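Local coordinates for 6-phosphogluconolactonase (Shewanella baltica, PDB 3NWP), which probably hydrolyses 6-phosphogluconolactone to 6-phosphogluconate, the second step of the oxidative branch of the pentose phosphate pathway, at residues 5-10 and 226-231; 38-43 and 128-133; 161-166 and 174-179. All coordinates share one frame; numbering follows the deposited sequence.

Interaction 1 of 3, residues 5-10 and 226-231; sequences ETVFKS and PVDVFW. With GOL (glycerol), chain C.
V7 to S10 run parallel to D228 to W231, so the first strand of the chain pairs with the last at one edge of the mixed, Rossmann-like sheet. The bonding illustrates how a parallel ladder alternates. V229 N reaches V7 O at 2.9 Å and almost straight (175°), K9 N returns to V229 O at 2.8 Å, and W231 N meets K9 O at 2.9 Å. V229 and K9 each use both backbone polar atoms in the ladder.

On one face of the pair, F8, V229 and W231 make an apolar surface that helix 196-206 meets through Y202 and L199. The F8 ring reaches obliquely toward the neighbouring strand because chi1 (179°) sets CG opposite the backbone N. Its CD1 lies 3.9 Å from V229 CG1, and CE1 lies 3.8 Å from W231 CB. Replacing F8 with an alanine would probably leave V229 CG1 and the CB of W231 without their aromatic partner and weaken the apolar packing between the strands. S10 CB comes in at the edge of the indole, whose NE1 is held by G195 O.

On the other face the extended K9 chain lies alongside F230, with its CD about equally near CE1 and CZ of F230, while helix 14-36 packs on the same ring. K9 NZ and D228 OD2 stand too far apart for a salt bridge. A water joins them instead, accepting from K9 NZ at 2.7 Å and donating to D228 OD2 at 2.6 Å, at the edge of the F230 ring.

Before the ladder begins, a glycerol, probably from the crystallisation liquor, bridges the two segments: its O2 donates to E5 OE2, and its O1 accepts from V227 N at 3.0 Å and 177°.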
loop_
_atom_site.group_PDB
_atom_site.type_symbol
_atom_site.label_atom_id
_atom_site.label_comp_id
_atom_site.label_asym_id
_atom_site.label_seq_id
_atom_site.Cartn_x
_atom_site.Cartn_y
_atom_site.Cartn_z
ATOM N N GLU A 5 -11.649 -17.771 2.623
ATOM C CA GLU A 5 -12.472 -16.714 2.075
ATOM C C GLU A 5 -11.598 -15.749 1.290
ATOM O O GLU A 5 -10.599 -15.234 1.819
ATOM C CB GLU A 5 -13.203 -15.974 3.191
ATOM C CG GLU A 5 -14.200 -14.982 2.634
ATOM C CD GLU A 5 -14.994 -14.231 3.688
ATOM O OE1 GLU A 5 -15.774 -14.876 4.397
ATOM O OE2 GLU A 5 -14.811 -12.984 3.808
ATOM N N THR A 6 -11.939 -15.560 0.012
ATOM C CA THR A 6 -11.170 -14.754 -0.911
ATOM C C THR A 6 -12.136 -13.998 -1.834
ATOM O O THR A 6 -13.278 -14.476 -2.102
ATOM C CB THR A 6 -10.150 -15.551 -1.790
ATOM O OG1 THR A 6 -10.850 -16.295 -2.802
ATOM C CG2 THR A 6 -9.210 -16.474 -0.977
ATOM N N VAL A 7 -11.670 -12.872 -2.392
ATOM C CA VAL A 7 -12.296 -12.184 -3.505
ATOM C C VAL A 7 -11.182 -11.970 -4.528
ATOM O O VAL A 7 -10.232 -11.228 -4.246
ATOM C CB VAL A 7 -12.936 -10.865 -3.138
ATOM C CG1 VAL A 7 -13.450 -10.107 -4.390
ATOM C CG2 VAL A 7 -14.094 -11.075 -2.126
ATOM N N PHE A 8 -11.294 -12.602 -5.685
ATOM C CA PHE A 8 -10.220 -12.706 -6.632
ATOM C C PHE A 8 -10.746 -12.327 -8.011
ATOM O O PHE A 8 -11.750 -12.889 -8.508
ATOM C CB PHE A 8 -9.672 -14.123 -6.620
ATOM C CG PHE A 8 -8.541 -14.320 -7.604
ATOM C CD1 PHE A 8 -7.229 -13.999 -7.286
ATOM C CD2 PHE A 8 -8.839 -14.802 -8.878
ATOM C CE1 PHE A 8 -6.192 -14.171 -8.241
ATOM C CE2 PHE A 8 -7.805 -14.951 -9.828
ATOM C CZ PHE A 8 -6.509 -14.651 -9.487
ATOM N N LYS A 9 -10.114 -11.343 -8.640
ATOM C CA LYS A 9 -10.478 -10.829 -9.971
ATOM C C LYS A 9 -9.297 -10.975 -10.906
ATOM O O LYS A 9 -8.218 -10.412 -10.652
ATOM C CB LYS A 9 -10.931 -9.399 -9.849
ATOM C CG LYS A 9 -12.154 -9.243 -8.954
ATOM C CD LYS A 9 -12.723 -7.844 -9.071
ATOM C CE LYS A 9 -13.921 -7.632 -8.138
ATOM N NZ LYS A 9 -14.612 -6.330 -8.548
ATOM N N SER A 10 -9.467 -11.763 -11.952
ATOM C CA SER A 10 -8.424 -11.925 -12.957
ATOM C C SER A 10 -8.828 -11.234 -14.252
ATOM O O SER A 10 -10.022 -10.979 -14.521
ATOM C CB SER A 10 -8.158 -13.404 -13.234
ATOM O OG SER A 10 -9.287 -14.064 -13.836
ATOM N N PRO A 226 -12.681 -5.400 3.687
ATOM C CA PRO A 226 -12.697 -6.025 2.377
ATOM C C PRO A 226 -11.360 -5.958 1.685
ATOM O O PRO A 226 -10.731 -4.887 1.674
ATOM C CB PRO A 226 -13.703 -5.195 1.585
ATOM C CG PRO A 226 -14.588 -4.617 2.665
ATOM C CD PRO A 226 -13.701 -4.357 3.789
ATOM N N VAL A 227 -10.966 -7.069 1.079
ATOM C CA VAL A 227 -9.758 -7.165 0.301
ATOM C C VAL A 227 -10.116 -7.770 -1.046
ATOM O O VAL A 227 -10.661 -8.885 -1.140
ATOM C CB VAL A 227 -8.729 -8.099 0.977
ATOM C CG1 VAL A 227 -7.486 -8.243 0.077
ATOM C CG2 VAL A 227 -8.337 -7.574 2.310
ATOM N N ASP A 228 -9.814 -7.048 -2.124
ATOM C CA ASP A 228 -10.064 -7.551 -3.464
ATOM C C ASP A 228 -8.676 -7.768 -4.131
ATOM O O ASP A 228 -7.851 -6.818 -4.225
ATOM C CB ASP A 228 -10.839 -6.583 -4.327
ATOM C CG ASP A 228 -12.304 -6.423 -3.894
ATOM O OD1 ASP A 228 -12.643 -6.452 -2.703
ATOM O OD2 ASP A 228 -13.119 -6.213 -4.816
ATOM N N VAL A 229 -8.398 -8.979 -4.591
ATOM C CA VAL A 229 -7.133 -9.280 -5.263
ATOM C C VAL A 229 -7.309 -9.190 -6.765
ATOM O O VAL A 229 -8.242 -9.771 -7.346
ATOM C CB VAL A 229 -6.677 -10.703 -4.903
ATOM C CG1 VAL A 229 -5.356 -11.065 -5.638
ATOM C CG2 VAL A 229 -6.569 -10.855 -3.348
ATOM N N PHE A 230 -6.528 -8.322 -7.397
ATOM C CA PHE A 230 -6.539 -8.100 -8.853
ATOM C C PHE A 230 -5.302 -8.722 -9.470
ATOM O O PHE A 230 -4.156 -8.407 -9.022
ATOM C CB PHE A 230 -6.530 -6.608 -9.162
ATOM C CG PHE A 230 -7.873 -5.939 -9.107
ATOM C CD1 PHE A 230 -8.672 -5.931 -7.943
ATOM C CD2 PHE A 230 -8.368 -5.285 -10.212
ATOM C CE1 PHE A 230 -9.900 -5.335 -7.952
ATOM C CE2 PHE A 230 -9.612 -4.685 -10.213
ATOM C CZ PHE A 230 -10.382 -4.681 -9.107
ATOM N N TRP A 231 -5.472 -9.584 -10.463
ATOM C CA TRP A 231 -4.339 -10.291 -11.035
ATOM C C TRP A 231 -4.456 -10.432 -12.537
ATOM O O TRP A 231 -5.546 -10.593 -13.067
ATOM C CB TRP A 231 -4.181 -11.700 -10.399
ATOM C CG TRP A 231 -3.056 -12.539 -11.003
ATOM C CD1 TRP A 231 -1.739 -12.537 -10.657
ATOM C CD2 TRP A 231 -3.192 -13.494 -12.054
ATOM N NE1 TRP A 231 -1.034 -13.385 -11.451
ATOM C CE2 TRP A 231 -1.899 -13.997 -12.321
ATOM C CE3 TRP A 231 -4.273 -13.940 -12.825
ATOM C CZ2 TRP A 231 -1.657 -14.969 -13.296
ATOM C CZ3 TRP A 231 -4.036 -14.884 -13.799
ATOM C CH2 TRP A 231 -2.725 -15.404 -14.012
HETATM C C1 GOL C . -12.347 -10.982 1.197
HETATM O O1 GOL C . -12.631 -9.564 1.257
HETATM C C2 GOL C . -11.629 -11.672 2.355
HETATM O O2 GOL C . -12.395 -11.722 3.548
HETATM C C3 GOL C . -10.304 -10.992 2.662
HETATM O O3 GOL C . -9.440 -11.319 1.599
HETATM O O HOH W 1 -9.516 -11.417 -0.997
HETATM O O HOH W 2 -13.195 -4.732 -6.969
#

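Interaction 2 of 3, residues 38-43 and 128-133; sequences KASLVV and RPFDVV
The F130 ring carries V42 CG2 over the centre of one face, a CH-pi contact 3.6 Å from the centroid and only 7° off the ring normal, while S40 OG sits at its edge, in plane. CG2 is the branch of V42 anti to the carbonyl carbon, and it approaches all six ring carbons about equally. S40 OG also receives a weak bond from D131 N, but its stronger partner is P127 O. V42 and S40 lie on strand 39-43, which sits between the parallel strands 66-74 and 132-135 deep in the Rossmann-like sheet. V132 N donates to S40 O at 3.2 Å and V42 N to V132 O at 2.9 Å. On the face away from F130, L41 and V132 point the same way, with L41 CD1 3.8 Å from V132 CG1. Ahead of the ladder the D131 carboxylate takes over from the backbone: OD2 accepts S40 N at 2.9 Å through its anti lone pair, and a water links the same oxygen to K38 O. D131 OD1 forms salt bridges with R36 and R187, which would be expected to favour the ionised carboxylate and hold it against S40 N.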
loop_
_atom_site.group_PDB
_atom_site.type_symbol
_atom_site.label_atom_id
_atom_site.label_comp_id
_atom_site.label_asym_id
_atom_site.label_seq_id
_atom_site.Cartn_x
_atom_site.Cartn_y
_atom_site.Cartn_z
ATOM N N LYS A 38 -13.404 14.880 2.442
ATOM C CA LYS A 38 -12.021 14.603 2.111
ATOM C C LYS A 38 -11.900 13.072 2.139
ATOM O O LYS A 38 -12.617 12.402 2.897
ATOM C CB LYS A 38 -11.059 15.172 3.138
ATOM C CG LYS A 38 -10.993 16.734 3.218
ATOM C CD LYS A 38 -10.316 17.322 1.938
ATOM C CE LYS A 38 -10.171 18.842 1.897
ATOM N NZ LYS A 38 -11.439 19.407 1.554
ATOM N N ALA A 39 -11.009 12.557 1.316
ATOM C CA ALA A 39 -10.789 11.128 1.227
ATOM C C ALA A 39 -9.310 10.872 1.428
ATOM O O ALA A 39 -8.504 11.786 1.415
ATOM C CB ALA A 39 -11.235 10.604 -0.123
ATOM N N SER A 40 -8.962 9.611 1.701
ATOM C CA SER A 40 -7.567 9.210 1.860
ATOM C C SER A 40 -7.277 7.930 1.090
ATOM O O SER A 40 -8.081 6.989 1.033
ATOM C CB SER A 40 -7.163 9.069 3.317
ATOM O OG SER A 40 -7.971 8.146 3.980
ATOM N N LEU A 41 -6.115 7.950 0.444
ATOM C CA LEU A 41 -5.570 6.875 -0.382
ATOM C C LEU A 41 -4.146 6.527 0.075
ATOM O O LEU A 41 -3.304 7.417 0.247
ATOM C CB LEU A 41 -5.506 7.353 -1.793
ATOM C CG LEU A 41 -4.831 6.466 -2.824
ATOM C CD1 LEU A 41 -5.585 5.134 -3.030
ATOM C CD2 LEU A 41 -4.614 7.219 -4.224
ATOM N N VAL A 42 -3.878 5.235 0.261
ATOM C CA VAL A 42 -2.534 4.734 0.540
ATOM C C VAL A 42 -2.146 3.927 -0.664
ATOM O O VAL A 42 -2.890 3.064 -1.141
ATOM C CB VAL A 42 -2.521 3.843 1.773
ATOM C CG1 VAL A 42 -1.117 3.200 1.977
ATOM C CG2 VAL A 42 -3.007 4.662 3.058
ATOM N N VAL A 43 -0.973 4.199 -1.217
ATOM C CA VAL A 43 -0.444 3.430 -2.312
ATOM C C VAL A 43 0.914 2.783 -1.983
ATOM O O VAL A 43 1.657 3.289 -1.115
ATOM C CB VAL A 43 -0.301 4.242 -3.596
ATOM C CG1 VAL A 43 -1.727 4.749 -4.049
ATOM C CG2 VAL A 43 0.670 5.480 -3.436
ATOM N N ARG A 128 -9.023 9.049 8.535
ATOM C CA ARG A 128 -8.966 7.649 8.905
ATOM C C ARG A 128 -10.347 7.256 9.453
ATOM O O ARG A 128 -10.986 8.061 10.124
ATOM C CB ARG A 128 -7.829 7.407 9.905
ATOM C CG ARG A 128 -6.424 7.668 9.318
ATOM C CD ARG A 128 -5.294 7.365 10.264
ATOM N NE ARG A 128 -5.175 8.415 11.266
ATOM C CZ ARG A 128 -5.506 8.290 12.547
ATOM N NH1 ARG A 128 -5.927 7.129 13.029
ATOM N NH2 ARG A 128 -5.364 9.333 13.368
ATOM N N PRO A 129 -10.852 6.080 9.123
ATOM C CA PRO A 129 -10.152 5.061 8.337
ATOM C C PRO A 129 -9.770 5.468 6.931
ATOM O O PRO A 129 -10.459 6.265 6.300
ATOM C CB PRO A 129 -11.135 3.902 8.265
ATOM C CG PRO A 129 -12.394 4.448 8.632
ATOM C CD PRO A 129 -12.191 5.599 9.503
ATOM N N PHE A 130 -8.688 4.902 6.414
ATOM C CA PHE A 130 -8.297 5.147 5.065
ATOM C C PHE A 130 -9.394 4.666 4.127
ATOM O O PHE A 130 -9.914 3.563 4.296
ATOM C CB PHE A 130 -6.994 4.448 4.696
ATOM C CG PHE A 130 -5.790 4.840 5.516
ATOM C CD1 PHE A 130 -5.343 6.146 5.569
ATOM C CD2 PHE A 130 -5.046 3.877 6.121
ATOM C CE1 PHE A 130 -4.213 6.482 6.318
ATOM C CE2 PHE A 130 -3.890 4.216 6.859
ATOM C CZ PHE A 130 -3.497 5.513 6.922
ATOM N N ASP A 131 -9.722 5.444 3.100
ATOM C CA ASP A 131 -10.793 5.011 2.208
ATOM C C ASP A 131 -10.370 3.881 1.280
ATOM O O ASP A 131 -11.129 2.917 1.051
ATOM C CB ASP A 131 -11.318 6.172 1.408
ATOM C CG ASP A 131 -11.947 7.215 2.333
ATOM O OD1 ASP A 131 -12.929 6.858 3.044
ATOM O OD2 ASP A 131 -11.401 8.332 2.470
ATOM N N VAL A 132 -9.159 3.984 0.737
ATOM C CA VAL A 132 -8.630 2.970 -0.195
ATOM C C VAL A 132 -7.138 2.735 0.107
ATOM O O VAL A 132 -6.372 3.712 0.258
ATOM C CB VAL A 132 -8.765 3.417 -1.642
ATOM C CG1 VAL A 132 -8.132 2.359 -2.575
ATOM C CG2 VAL A 132 -10.230 3.612 -2.045
ATOM N N VAL A 133 -6.755 1.484 0.261
ATOM C CA VAL A 133 -5.350 1.079 0.404
ATOM C C VAL A 133 -5.015 0.151 -0.718
ATOM O O VAL A 133 -5.706 -0.854 -0.946
ATOM C CB VAL A 133 -5.146 0.356 1.731
ATOM C CG1 VAL A 133 -3.712 -0.217 1.874
ATOM C CG2 VAL A 133 -5.458 1.285 2.907
HETATM O O HOH W 3 -12.874 9.897 4.078
#

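Interaction 3 of 3, residues 161-166 and 174-179; sequences ALCVAT and GRITLS
Backbone hydrogen bonds between V164 and T177, and between T166 and R175, carry this contact, each pair bonding in both directions. The four bonds, V164 N to T177 O, T177 N to V164 O, T166 N to R175 O and R175 N to T166 O, are all 2.9 Å long. The alternate, non-hydrogen-bonded pairs, C163 with L178 and A165 with I176, bring alpha carbons close to carbonyls, as with A165 CA at 3.2 Å from R175 O. The two strands form an antiparallel beta hairpin, and strand 175-178 continues the sheet by also pairing with strand 66-74.

Apolar contacts are modest and lie mainly between small branches. V164 and T177 lie side by side, their CG2 methyls 3.9 Å apart, and T166 CG2 closes in on the same T177 methyl at 3.8 Å. The methyl of T177 occupies the position between backbone N and carbonyl carbon, while OG1 swings anti to N (chi1 -168°), donates to L178 O and bonds S145 N. On the other side of the hairpin C163 packs against helix 112-122, and its CB meets L178 CD2 at 4.0 Å.

Side-chain polar bonds finish both ends. T166 OG1 is bound to S145 O, and R175 bends its chain away from the hairpin so that NH2 reaches P172 O and NH1 reaches S145 OG. At the other end S179 is the N-cap of helix 180-184: its OG bonds A182 N and donates to A161 O at 2.7 Å in the carbonyl plane, while S179 N holds L162 O at 3.0 Å.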
loop_
_atom_site.group_PDB
_atom_site.type_symbol
_atom_site.label_atom_id
_atom_site.label_comp_id
_atom_site.label_asym_id
_atom_site.label_seq_id
_atom_site.Cartn_x
_atom_site.Cartn_y
_atom_site.Cartn_z
ATOM N N ALA A 161 0.956 2.500 16.899
ATOM C CA ALA A 161 1.481 3.638 16.175
ATOM C C ALA A 161 1.154 3.505 14.689
ATOM O O ALA A 161 1.038 2.396 14.184
ATOM C CB ALA A 161 2.998 3.758 16.336
ATOM N N LEU A 162 1.025 4.610 14.009
ATOM C CA LEU A 162 0.692 4.558 12.590
ATOM C C LEU A 162 1.813 4.022 11.708
ATOM O O LEU A 162 1.541 3.451 10.653
ATOM C CB LEU A 162 0.244 5.942 12.077
ATOM C CG LEU A 162 -1.123 6.407 12.616
ATOM C CD1 LEU A 162 -1.272 7.856 12.061
ATOM C CD2 LEU A 162 -2.310 5.529 12.144
ATOM N N CYS A 163 3.071 4.263 12.102
ATOM C CA CYS A 163 4.198 3.753 11.323
ATOM C C CYS A 163 5.374 3.450 12.228
ATOM O O CYS A 163 5.520 4.030 13.315
ATOM C CB CYS A 163 4.542 4.645 10.185
ATOM S SG CYS A 163 4.851 6.328 10.631
ATOM N N VAL A 164 6.174 2.499 11.772
ATOM C CA VAL A 164 7.325 2.027 12.520
ATOM C C VAL A 164 8.444 1.720 11.573
ATOM O O VAL A 164 8.225 1.529 10.370
ATOM C CB VAL A 164 7.048 0.812 13.367
ATOM C CG1 VAL A 164 5.969 1.108 14.436
ATOM C CG2 VAL A 164 6.716 -0.415 12.537
ATOM N N ALA A 165 9.664 1.658 12.117
ATOM C CA ALA A 165 10.804 1.274 11.311
ATOM C C ALA A 165 10.913 -0.208 11.223
ATOM O O ALA A 165 10.624 -0.945 12.160
ATOM C CB ALA A 165 12.151 1.862 11.920
ATOM N N THR A 166 11.406 -0.698 10.092
ATOM C CA THR A 166 11.772 -2.097 9.964
ATOM C C THR A 166 13.069 -2.244 9.159
ATOM O O THR A 166 13.412 -1.367 8.348
ATOM C CB THR A 166 10.669 -3.006 9.291
ATOM O OG1 THR A 166 10.609 -2.705 7.892
ATOM C CG2 THR A 166 9.300 -2.806 9.973
ATOM N N GLY A 174 17.041 0.472 5.056
ATOM C CA GLY A 174 16.150 0.678 6.193
ATOM C C GLY A 174 14.783 1.076 5.647
ATOM O O GLY A 174 14.707 1.756 4.644
ATOM N N ARG A 175 13.722 0.750 6.395
ATOM C CA ARG A 175 12.362 0.999 5.952
ATOM C C ARG A 175 11.556 1.685 7.036
ATOM O O ARG A 175 11.768 1.476 8.243
ATOM C CB ARG A 175 11.625 -0.316 5.602
ATOM C CG ARG A 175 12.394 -1.288 4.696
ATOM C CD ARG A 175 12.672 -0.651 3.391
ATOM N NE ARG A 175 13.323 -1.547 2.438
ATOM C CZ ARG A 175 12.676 -2.257 1.492
ATOM N NH1 ARG A 175 11.340 -2.221 1.418
ATOM N NH2 ARG A 175 13.368 -3.001 0.629
ATOM N N ILE A 176 10.606 2.480 6.579
ATOM C CA ILE A 176 9.488 2.877 7.411
ATOM C C ILE A 176 8.280 2.189 6.790
ATOM O O ILE A 176 8.197 2.019 5.572
ATOM C CB ILE A 176 9.383 4.393 7.448
ATOM C CG1 ILE A 176 8.292 4.862 8.373
ATOM C CG2 ILE A 176 9.207 4.982 6.064
ATOM C CD1 ILE A 176 8.659 6.211 8.996
ATOM N N THR A 177 7.372 1.772 7.638
ATOM C CA THR A 177 6.149 1.133 7.161
ATOM C C THR A 177 4.962 1.624 7.939
ATOM O O THR A 177 5.012 1.774 9.169
ATOM C CB THR A 177 6.283 -0.397 7.270
ATOM O OG1 THR A 177 5.193 -1.039 6.547
ATOM C CG2 THR A 177 6.276 -0.919 8.710
ATOM N N LEU A 178 3.824 1.701 7.276
ATOM C CA LEU A 178 2.582 1.778 8.026
ATOM C C LEU A 178 2.410 0.465 8.771
ATOM O O LEU A 178 2.790 -0.595 8.330
ATOM C CB LEU A 178 1.370 2.096 7.115
ATOM C CG LEU A 178 1.366 3.407 6.357
ATOM C CD1 LEU A 178 -0.054 3.702 5.730
ATOM C CD2 LEU A 178 1.870 4.597 7.157
ATOM N N SER A 179 1.780 0.540 9.934
ATOM C CA SER A 179 1.519 -0.601 10.771
ATOM C C SER A 179 0.317 -1.401 10.294
ATOM O O SER A 179 -0.488 -0.909 9.533
ATOM C CB SER A 179 1.239 -0.166 12.206
ATOM O OG SER A 179 0.125 0.712 12.262
#

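In the fold
All three contacts pair strands of one sheet, yet their chemistry follows their depth. Interaction 1 is partly exposed at an edge, where water and glycerol bridge the segments and charges meet through solvent. Interactions 2 and 3 are buried, and there polar side chains turn to salt bridges (D131) or to bonds with neighbouring loops (T166, R175, T177). Interactions 1 and 2 are parallel pairings between segments distant in sequence; interaction 3 is a local antiparallel hairpin. Interactions 2 and 3 are both nested, in series, within the loop that interaction 1 closes. Strand 66-74 pairs with strands of both, and they touch directly: L178 CD1 packs 3.9 Å from V42 CG1. Interactions 1 and 3 lie on opposite sides of the chain's centre.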